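Local coordinates for protein putative adenosine kinase (Schistosoma mansoni, PDB 3VAS) that probably phosphorylates adenosine to AMP with ATP, as an adenosine kinase of the ribokinase (pfkB) family that binds adenosine in its active-site pocket, at residues 68-73 / 142-147; 61-66 / 151-156; 251-256 / 262-267. One frame throughout, in Å; residues are numbered along the deposited sequence.

Contact 1: residues 68-73 / 142-147; sequences DEIQKK and AVLVSE
With chi1 of Ile70 at 67°, its CG1 sits between the backbone N and the carbonyl carbon, while CG2 lies anti to the carbonyl carbon; chi2 is extended, at 179°, and carries CD1 straight on to Ala142. The two branches of Ile70 therefore divide the strand between them. CD1 of Ile70 meets the methyl of Ala142, CD1 to CB 3.9 Å, and CG2 approaches the next residue but one along strand 138-145, Ile70 CG2 to Leu144 CD1 4.2 Å. Leu144 takes part through its end alone, since its CB does not point at the helix but its CD1 branch turns back that way. Ala142 and Leu144 lie on the same face of the strand, whereas Val143 between them points away.

A type I turn runs from Ile70 to Lys73, closed by the backbone bond from Lys73 N to Ile70 O at 3.0 Å. Met45 of helix 44-48 and Val39 of strand 27-40 also touch both Ile70 and Leu144, and Tyr67 packs on Ala142. Charged groups keep to the margin, Glu69 pairing with Lys48 and Lys73 with Asp42. With 92 Å² buried in all and both cross-segment contacts between aliphatic carbons, the chemistry implies a small, purely apolar packing of Ile70 of helix 65-70 on strand 138-145, without directional bonds between the segments.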
loop_
_atom_site.group_PDB
_atom_site.type_symbol
_atom_site.label_atom_id
_atom_site.label_comp_id
_atom_site.label_asym_id
_atom_site.label_seq_id
_atom_site.Cartn_x
_atom_site.Cartn_y
_atom_site.Cartn_z
ATOM N N ASP A 68 -1.736 -20.821 -13.988
ATOM C CA ASP A 68 -1.218 -21.758 -14.978
ATOM C C ASP A 68 -1.362 -21.164 -16.371
ATOM O O ASP A 68 -0.504 -21.360 -17.234
ATOM C CB ASP A 68 -1.960 -23.094 -14.910
ATOM C CG ASP A 68 -1.580 -23.915 -13.691
ATOM O OD1 ASP A 68 -0.410 -23.834 -13.259
ATOM O OD2 ASP A 68 -2.453 -24.643 -13.169
ATOM N N GLU A 69 -2.448 -20.425 -16.579
ATOM C CA GLU A 69 -2.755 -19.869 -17.890
ATOM C C GLU A 69 -1.754 -18.802 -18.342
ATOM O O GLU A 69 -1.241 -18.867 -19.459
ATOM C CB GLU A 69 -4.182 -19.317 -17.930
ATOM C CG GLU A 69 -4.640 -18.927 -19.326
ATOM C CD GLU A 69 -6.148 -18.781 -19.438
ATOM O OE1 GLU A 69 -6.819 -18.632 -18.393
ATOM O OE2 GLU A 69 -6.663 -18.818 -20.575
ATOM N N ILE A 70 -1.473 -17.827 -17.484
ATOM C CA ILE A 70 -0.535 -16.765 -17.852
ATOM C C ILE A 70 0.900 -17.281 -17.920
ATOM O O ILE A 70 1.770 -16.644 -18.509
ATOM C CB ILE A 70 -0.593 -15.567 -16.888
ATOM C CG1 ILE A 70 -0.087 -15.972 -15.503
ATOM C CG2 ILE A 70 -2.000 -14.998 -16.823
ATOM C CD1 ILE A 70 -0.093 -14.839 -14.509
ATOM N N GLN A 71 1.142 -18.443 -17.323
ATOM C CA GLN A 71 2.471 -19.043 -17.328
ATOM C C GLN A 71 2.799 -19.624 -18.703
ATOM O O GLN A 71 3.931 -20.034 -18.967
ATOM C CB GLN A 71 2.575 -20.120 -16.245
ATOM C CG GLN A 71 3.979 -20.323 -15.704
ATOM C CD GLN A 71 4.565 -19.052 -15.109
ATOM O OE1 GLN A 71 5.708 -18.691 -15.396
ATOM N NE2 GLN A 71 3.787 -18.371 -14.270
ATOM N N LYS A 72 1.800 -19.650 -19.578
ATOM C CA LYS A 72 1.987 -20.122 -20.943
ATOM C C LYS A 72 2.328 -18.950 -21.856
ATOM O O LYS A 72 2.678 -19.131 -23.022
ATOM C CB LYS A 72 0.725 -20.836 -21.431
ATOM C CG LYS A 72 0.400 -22.082 -20.632
ATOM C CD LYS A 72 -0.961 -22.643 -20.985
ATOM C CE LYS A 72 -1.180 -23.977 -20.294
ATOM N NZ LYS A 72 -0.176 -24.988 -20.737
ATOM N N LYS A 73 2.224 -17.748 -21.307
ATOM C CA LYS A 73 2.532 -16.537 -22.049
ATOM C C LYS A 73 4.028 -16.260 -21.994
ATOM O O LYS A 73 4.678 -16.516 -20.980
ATOM C CB LYS A 73 1.764 -15.355 -21.457
ATOM C CG LYS A 73 1.184 -14.414 -22.490
ATOM C CD LYS A 73 0.105 -15.104 -23.306
ATOM C CE LYS A 73 -0.449 -14.183 -24.382
ATOM N NZ LYS A 73 -1.485 -14.860 -25.213
ATOM N N ALA A 142 -1.302 -11.961 -10.079
ATOM C CA ALA A 142 -1.343 -11.945 -11.527
ATOM C C ALA A 142 -1.702 -10.528 -11.929
ATOM O O ALA A 142 -2.798 -10.054 -11.626
ATOM C CB ALA A 142 -2.368 -12.932 -12.055
ATOM N N VAL A 143 -0.768 -9.838 -12.580
ATOM C CA VAL A 143 -1.018 -8.474 -13.033
ATOM C C VAL A 143 -1.242 -8.483 -14.540
ATOM O O VAL A 143 -0.302 -8.632 -15.320
ATOM C CB VAL A 143 0.133 -7.523 -12.661
ATOM C CG1 VAL A 143 -0.223 -6.081 -13.015
ATOM C CG2 VAL A 143 0.455 -7.645 -11.178
ATOM N N LEU A 144 -2.499 -8.338 -14.939
ATOM C CA LEU A 144 -2.879 -8.466 -16.341
ATOM C C LEU A 144 -2.872 -7.113 -17.045
ATOM O O LEU A 144 -3.699 -6.250 -16.759
ATOM C CB LEU A 144 -4.253 -9.123 -16.457
ATOM C CG LEU A 144 -4.279 -10.653 -16.541
ATOM C CD1 LEU A 144 -3.542 -11.310 -15.382
ATOM C CD2 LEU A 144 -5.713 -11.149 -16.618
ATOM N N VAL A 145 -1.931 -6.929 -17.963
ATOM C CA VAL A 145 -1.788 -5.644 -18.635
ATOM C C VAL A 145 -2.275 -5.688 -20.083
ATOM O O VAL A 145 -1.941 -6.606 -20.837
ATOM C CB VAL A 145 -0.325 -5.141 -18.588
ATOM C CG1 VAL A 145 -0.171 -3.857 -19.395
ATOM C CG2 VAL A 145 0.117 -4.926 -17.143
ATOM N N SER A 146 -3.080 -4.702 -20.458
ATOM C CA SER A 146 -3.449 -4.514 -21.853
ATOM C C SER A 146 -3.709 -3.038 -22.121
ATOM O O SER A 146 -3.778 -2.230 -21.194
ATOM C CB SER A 146 -4.674 -5.357 -22.218
ATOM O OG SER A 146 -5.805 -4.977 -21.457
ATOM N N GLU A 147 -3.846 -2.686 -23.393
ATOM C CA GLU A 147 -4.125 -1.309 -23.767
ATOM C C GLU A 147 -5.509 -0.900 -23.269
ATOM O O GLU A 147 -5.741 0.262 -22.937
ATOM C CB GLU A 147 -4.021 -1.139 -25.283
ATOM C CG GLU A 147 -4.172 0.294 -25.757
ATOM C CD GLU A 147 -3.962 0.429 -27.250
ATOM O OE1 GLU A 147 -2.856 0.092 -27.726
ATOM O OE2 GLU A 147 -4.902 0.864 -27.950
#

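Contact 2: residues 61-66 / 151-156; sequences EKHMTI and SMVTYL. With ADN (adenosine), chain C.
His63, the first residue of 61-66 to touch strand 150-157, does so from the base of its side chain: its CB lies 4.0 Å from CG1 of Val153. Val153 stands oblique to the imidazole, and Lys62 CG lies 4.0 Å above the centre of one ring face of His63. The ring nitrogen ND1 is used elsewhere, on the backbone N of Glu60, which probably helps hold the ring's rotation.

Met64 follows with a chain bent at chi2 (-52°), and the bend swings its thioether toward Tyr155, although its CB does not point there. Met64 CE comes to 3.6 Å from Tyr155 CE1, and Met64 SD is 4.9 Å from the centroid of the Tyr155 ring, 53° off its normal. This is a Met-aromatic contact of oblique geometry, the two side chains crossing at about a right angle.

Ile66, within helix 65-70, sends its extended CG1 branch back to the same valine as His63, Ile66 CD1 to Val153 CG2 3.9 Å. Val153 thus gives one methyl to each of the two residues, CG1 to His63 and CG2 to Ile66.

Thr154 and Leu156 alternate with these residues and belong to the adenosine pocket; Thr154 OG1 lies 2.8 Å from N7 of the adenine, and Leu156 CD2 is 3.7 Å from its N6. Met152, which points away from 61-66, brings SD to 4.0 Å from the ligand's C8. One face of the strand therefore packs on 61-66 while the other lines the nucleoside site. Strand 150-157 pairs antiparallel with 138-145 and parallel with 55-58, whose Val57 touches His63; Met45 of helix 44-48 packs on Ile66.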
loop_
_atom_site.group_PDB
_atom_site.type_symbol
_atom_site.label_atom_id
_atom_site.label_comp_id
_atom_site.label_asym_id
_atom_site.label_seq_id
_atom_site.Cartn_x
_atom_site.Cartn_y
_atom_site.Cartn_z
ATOM N N GLU A 61 -11.914 -19.860 -6.170
ATOM C CA GLU A 61 -11.640 -21.102 -6.892
ATOM C C GLU A 61 -11.778 -20.931 -8.406
ATOM O O GLU A 61 -10.999 -21.501 -9.173
ATOM C CB GLU A 61 -12.517 -22.251 -6.382
ATOM C CG GLU A 61 -11.978 -23.634 -6.738
ATOM C CD GLU A 61 -10.528 -23.835 -6.298
ATOM O OE1 GLU A 61 -10.172 -23.402 -5.178
ATOM O OE2 GLU A 61 -9.738 -24.421 -7.075
ATOM N N LYS A 62 -12.747 -20.122 -8.830
ATOM C CA LYS A 62 -12.952 -19.854 -10.252
ATOM C C LYS A 62 -11.783 -19.105 -10.898
ATOM O O LYS A 62 -11.646 -19.103 -12.121
ATOM C CB LYS A 62 -14.253 -19.081 -10.476
ATOM C CG LYS A 62 -14.271 -17.676 -9.897
ATOM C CD LYS A 62 -15.640 -17.029 -10.074
ATOM C CE LYS A 62 -15.656 -15.594 -9.560
ATOM N NZ LYS A 62 -17.046 -15.057 -9.454
ATOM N N HIS A 63 -10.945 -18.477 -10.078
ATOM C CA HIS A 63 -9.813 -17.692 -10.580
ATOM C C HIS A 63 -8.540 -18.514 -10.736
ATOM O O HIS A 63 -7.622 -18.094 -11.426
ATOM C CB HIS A 63 -9.509 -16.518 -9.647
ATOM C CG HIS A 63 -10.608 -15.505 -9.566
ATOM N ND1 HIS A 63 -11.367 -15.320 -8.430
ATOM C CD2 HIS A 63 -11.074 -14.620 -10.478
ATOM C CE1 HIS A 63 -12.254 -14.365 -8.648
ATOM N NE2 HIS A 63 -12.097 -13.925 -9.882
ATOM N N MET A 64 -8.491 -19.681 -10.095
ATOM C CA MET A 64 -7.228 -20.395 -9.898
ATOM C C MET A 64 -6.482 -20.789 -11.167
ATOM O O MET A 64 -5.256 -20.868 -11.160
ATOM C CB MET A 64 -7.415 -21.613 -8.989
ATOM C CG MET A 64 -7.713 -21.254 -7.544
ATOM S SD MET A 64 -6.519 -20.094 -6.835
ATOM C CE MET A 64 -7.288 -19.782 -5.245
ATOM N N THR A 65 -7.207 -21.019 -12.256
ATOM C CA THR A 65 -6.560 -21.431 -13.504
ATOM C C THR A 65 -5.715 -20.325 -14.128
ATOM O O THR A 65 -4.873 -20.601 -14.983
ATOM C CB THR A 65 -7.577 -21.928 -14.549
ATOM O OG1 THR A 65 -8.597 -20.937 -14.729
ATOM C CG2 THR A 65 -8.213 -23.247 -14.101
ATOM N N ILE A 66 -5.932 -19.083 -13.694
ATOM C CA ILE A 66 -5.247 -17.932 -14.282
ATOM C C ILE A 66 -3.724 -18.035 -14.153
ATOM O O ILE A 66 -2.990 -17.626 -15.055
ATOM C CB ILE A 66 -5.763 -16.576 -13.711
ATOM C CG1 ILE A 66 -5.437 -15.435 -14.667
ATOM C CG2 ILE A 66 -5.193 -16.288 -12.319
ATOM C CD1 ILE A 66 -5.904 -14.079 -14.177
ATOM N N SER A 151 -5.534 -5.118 -14.513
ATOM C CA SER A 151 -6.297 -5.792 -13.476
ATOM C C SER A 151 -5.427 -6.794 -12.725
ATOM O O SER A 151 -4.550 -7.435 -13.311
ATOM C CB SER A 151 -7.509 -6.493 -14.101
ATOM O OG SER A 151 -8.526 -6.732 -13.143
ATOM N N MET A 152 -5.681 -6.932 -11.429
ATOM C CA MET A 152 -4.895 -7.827 -10.586
ATOM C C MET A 152 -5.727 -8.930 -9.941
ATOM O O MET A 152 -6.828 -8.686 -9.447
ATOM C CB MET A 152 -4.173 -7.034 -9.494
ATOM C CG MET A 152 -3.022 -6.193 -10.014
ATOM S SD MET A 152 -2.233 -5.245 -8.704
ATOM C CE MET A 152 -3.566 -4.155 -8.214
ATOM N N VAL A 153 -5.184 -10.146 -9.944
ATOM C CA VAL A 153 -5.762 -11.254 -9.193
ATOM C C VAL A 153 -4.723 -11.780 -8.208
ATOM O O VAL A 153 -3.677 -12.294 -8.605
ATOM C CB VAL A 153 -6.242 -12.391 -10.112
ATOM C CG1 VAL A 153 -6.965 -13.468 -9.295
ATOM C CG2 VAL A 153 -7.153 -11.840 -11.201
ATOM N N THR A 154 -5.019 -11.644 -6.920
ATOM C CA THR A 154 -4.049 -11.937 -5.878
ATOM C C THR A 154 -4.296 -13.265 -5.170
ATOM O O THR A 154 -5.393 -13.522 -4.680
ATOM C CB THR A 154 -4.042 -10.827 -4.816
ATOM O OG1 THR A 154 -3.684 -9.589 -5.438
ATOM C CG2 THR A 154 -3.046 -11.145 -3.713
ATOM N N TYR A 155 -3.266 -14.104 -5.133
ATOM C CA TYR A 155 -3.271 -15.308 -4.308
ATOM C C TYR A 155 -2.347 -15.065 -3.119
ATOM O O TYR A 155 -1.126 -15.074 -3.261
ATOM C CB TYR A 155 -2.799 -16.530 -5.102
ATOM C CG TYR A 155 -2.884 -17.822 -4.310
ATOM C CD1 TYR A 155 -4.112 -18.424 -4.065
ATOM C CD2 TYR A 155 -1.743 -18.427 -3.797
ATOM C CE1 TYR A 155 -4.205 -19.593 -3.334
ATOM C CE2 TYR A 155 -1.826 -19.604 -3.061
ATOM C CZ TYR A 155 -3.061 -20.180 -2.837
ATOM O OH TYR A 155 -3.164 -21.347 -2.112
ATOM N N LEU A 156 -2.937 -14.825 -1.957
ATOM C CA LEU A 156 -2.180 -14.393 -0.787
ATOM C C LEU A 156 -1.164 -15.422 -0.300
ATOM O O LEU A 156 -0.081 -15.050 0.156
ATOM C CB LEU A 156 -3.125 -13.987 0.343
ATOM C CG LEU A 156 -3.818 -12.638 0.119
ATOM C CD1 LEU A 156 -4.849 -12.359 1.207
ATOM C CD2 LEU A 156 -2.787 -11.526 0.060
HETATM O "O5'" ADN C . -0.403 -1.247 -5.776
HETATM C "C5'" ADN C . 0.041 -2.301 -6.629
HETATM C "C4'" ADN C . 0.604 -3.451 -5.830
HETATM O "O4'" ADN C . -0.428 -4.026 -5.013
HETATM C "C3'" ADN C . 1.189 -4.617 -6.636
HETATM O "O3'" ADN C . 2.614 -4.603 -6.534
HETATM C "C2'" ADN C . 0.640 -5.879 -5.933
HETATM O "O2'" ADN C . 1.618 -6.843 -5.606
HETATM C "C1'" ADN C . -0.022 -5.317 -4.674
HETATM N N9 ADN C . -1.173 -6.084 -4.198
HETATM C C8 ADN C . -2.163 -6.564 -4.927
HETATM N N7 ADN C . -3.067 -7.290 -4.019
HETATM C C5 ADN C . -2.530 -7.206 -2.700
HETATM C C6 ADN C . -2.969 -7.708 -1.479
HETATM N N6 ADN C . -4.184 -8.476 -1.414
HETATM N N1 ADN C . -2.227 -7.473 -0.329
HETATM C C2 ADN C . -1.067 -6.742 -0.386
HETATM N N3 ADN C . -0.635 -6.243 -1.587
HETATM C C4 ADN C . -1.395 -6.495 -2.757
#

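Contact 3: residues 251-256 / 262-267; sequences HGLLED and ARYIAD
Tyr264 lays its phenol across two side chains of the 251-256 loop, His251 near its hydroxyl end and Leu253 near its base. Its chi1 of -175° sets the ring anti to the backbone N, extending it from helix 257-267 to the loop. Atom CD2 of His251 stands 3.7 Å from both CE2 and OH of Tyr264. The centroids of the His251 and Tyr264 rings are 5.2 Å apart and the planes meet at 53°, an oblique aromatic pair. Leu253 reaches in with CD1, 3.9 Å from Tyr264 CB, and its side chain crosses the tyrosine at about a right angle.

Both imidazole nitrogens of His251 have partners outside the contact, ND1 at the backbone O of Tyr247 and NE2 at a carboxylate oxygen of Asp228. These two bonds hold the ring's rotation, so that it is a carbon, CD2, that faces the tyrosine.

The loop's path follows from the way the preceding helix ends. Gly252, with positive phi (75°), is the C-prime residue of a Schellman motif, and Leu253 is the centre of an inverse gamma turn.

One turn apart in 257-267, Arg263 NH1 and Asp267 OD1 form a salt bridge at 3.1 Å, the carboxylate oxygen lying nearly in the guanidinium plane; Arg263 NH2 also bonds to Thr292.

The contact lies at the surface, where the turn between helices 241-250 and 257-267 folds against the second of them. Tyr247 of the first helix stacks on His251 and touches Tyr264, while Ile265 and Ala266 face inward to Val280 of strand 279-284.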
loop_
_atom_site.group_PDB
_atom_site.type_symbol
_atom_site.label_atom_id
_atom_site.label_comp_id
_atom_site.label_asym_id
_atom_site.label_seq_id
_atom_site.Cartn_x
_atom_site.Cartn_y
_atom_site.Cartn_z
ATOM N N HIS A 251 -21.342 3.971 3.465
ATOM C CA HIS A 251 -21.704 4.813 4.604
ATOM C C HIS A 251 -22.916 5.712 4.363
ATOM O O HIS A 251 -23.233 6.566 5.189
ATOM C CB HIS A 251 -20.503 5.643 5.071
ATOM C CG HIS A 251 -19.417 4.824 5.692
ATOM N ND1 HIS A 251 -18.515 4.096 4.947
ATOM C CD2 HIS A 251 -19.102 4.598 6.989
ATOM C CE1 HIS A 251 -17.685 3.464 5.757
ATOM N NE2 HIS A 251 -18.018 3.753 7.002
ATOM N N GLY A 252 -23.599 5.518 3.241
ATOM C CA GLY A 252 -24.780 6.312 2.945
ATOM C C GLY A 252 -24.497 7.741 2.505
ATOM O O GLY A 252 -25.402 8.575 2.479
ATOM N N LEU A 253 -23.245 8.031 2.158
ATOM C CA LEU A 253 -22.885 9.344 1.633
ATOM C C LEU A 253 -23.270 9.431 0.156
ATOM O O LEU A 253 -22.422 9.299 -0.733
ATOM C CB LEU A 253 -21.389 9.601 1.818
ATOM C CG LEU A 253 -20.887 9.380 3.248
ATOM C CD1 LEU A 253 -19.391 9.662 3.370
ATOM C CD2 LEU A 253 -21.682 10.226 4.227
ATOM N N LEU A 254 -24.558 9.655 -0.089
ATOM C CA LEU A 254 -25.126 9.598 -1.436
ATOM C C LEU A 254 -24.624 10.692 -2.383
ATOM O O LEU A 254 -24.171 10.400 -3.489
ATOM C CB LEU A 254 -26.655 9.626 -1.365
ATOM N N GLU A 255 -24.713 11.947 -1.952
ATOM C CA GLU A 255 -24.311 13.072 -2.791
ATOM C C GLU A 255 -22.900 13.528 -2.457
ATOM O O GLU A 255 -22.451 13.363 -1.321
ATOM C CB GLU A 255 -25.282 14.241 -2.620
ATOM N N ASP A 256 -22.216 14.096 -3.451
ATOM C CA ASP A 256 -20.879 14.666 -3.276
ATOM C C ASP A 256 -19.925 13.639 -2.662
ATOM O O ASP A 256 -19.098 13.965 -1.808
ATOM C CB ASP A 256 -20.957 15.927 -2.406
ATOM C CG ASP A 256 -19.807 16.885 -2.654
ATOM O OD1 ASP A 256 -19.291 16.919 -3.792
ATOM O OD2 ASP A 256 -19.423 17.608 -1.709
ATOM N N ALA A 262 -14.010 12.240 2.219
ATOM C CA ALA A 262 -12.808 12.870 2.758
ATOM C C ALA A 262 -13.117 13.556 4.085
ATOM O O ALA A 262 -12.375 13.414 5.056
ATOM C CB ALA A 262 -12.231 13.864 1.757
ATOM N N ARG A 263 -14.228 14.285 4.114
ATOM C CA ARG A 263 -14.699 14.965 5.316
ATOM C C ARG A 263 -15.050 13.960 6.416
ATOM O O ARG A 263 -14.655 14.121 7.573
ATOM C CB ARG A 263 -15.910 15.839 4.967
ATOM C CG ARG A 263 -16.663 16.455 6.145
ATOM C CD ARG A 263 -15.761 17.301 7.029
ATOM N NE ARG A 263 -14.899 18.194 6.268
ATOM C CZ ARG A 263 -13.641 18.473 6.598
ATOM N NH1 ARG A 263 -13.096 17.928 7.677
ATOM N NH2 ARG A 263 -12.928 19.297 5.843
ATOM N N TYR A 264 -15.782 12.919 6.040
ATOM C CA TYR A 264 -16.220 11.904 6.992
ATOM C C TYR A 264 -15.043 11.186 7.652
ATOM O O TYR A 264 -15.012 11.026 8.872
ATOM C CB TYR A 264 -17.137 10.894 6.300
ATOM C CG TYR A 264 -17.745 9.866 7.226
ATOM C CD1 TYR A 264 -18.996 10.075 7.800
ATOM C CD2 TYR A 264 -17.077 8.680 7.514
ATOM C CE1 TYR A 264 -19.563 9.127 8.641
ATOM C CE2 TYR A 264 -17.632 7.733 8.354
ATOM C CZ TYR A 264 -18.876 7.959 8.912
ATOM O OH TYR A 264 -19.428 7.016 9.748
ATOM N N ILE A 265 -14.081 10.751 6.844
ATOM C CA ILE A 265 -12.914 10.038 7.356
ATOM C C ILE A 265 -12.067 10.930 8.263
ATOM O O ILE A 265 -11.586 10.494 9.309
ATOM C CB ILE A 265 -12.048 9.475 6.208
ATOM C CG1 ILE A 265 -12.809 8.371 5.467
ATOM C CG2 ILE A 265 -10.718 8.942 6.740
ATOM C CD1 ILE A 265 -11.981 7.678 4.394
ATOM N N ALA A 266 -11.898 12.183 7.860
ATOM C CA ALA A 266 -11.137 13.150 8.644
ATOM C C ALA A 266 -11.764 13.405 10.012
ATOM O O ALA A 266 -11.057 13.642 10.991
ATOM C CB ALA A 266 -11.003 14.463 7.875
ATOM N N ASP A 267 -13.092 13.355 10.074
ATOM C CA ASP A 267 -13.809 13.731 11.290
ATOM C C ASP A 267 -14.144 12.571 12.226
ATOM O O ASP A 267 -14.647 12.798 13.325
ATOM C CB ASP A 267 -15.091 14.499 10.952
ATOM C CG ASP A 267 -14.814 15.857 10.345
ATOM O OD1 ASP A 267 -13.635 16.271 10.299
ATOM O OD2 ASP A 267 -15.785 16.520 9.930
#

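Overall arrangement
Contacts 1 and 2 are buried and adjoining, their centres 11 Å apart. Both place helix 65-70 or its approach against the antiparallel neighbours 138-145 and 150-157, and they join directly: Leu144 N is 2.8 Å from Ser151 O, a probable hydrogen bond, and Leu144 CD2 packs on Ile66 CD1 at 3.8 Å. Contact 1 is wholly aliphatic; contact 2 is larger, adds sulfur and aromatic groups, and has adenosine behind its strand. Contact 3 is separate, about 19 Å from contact 2 and 25 Å from contact 1 between nearest atoms. A local surface turn, it mixes rings, a leucine and, within one helix, a salt bridge.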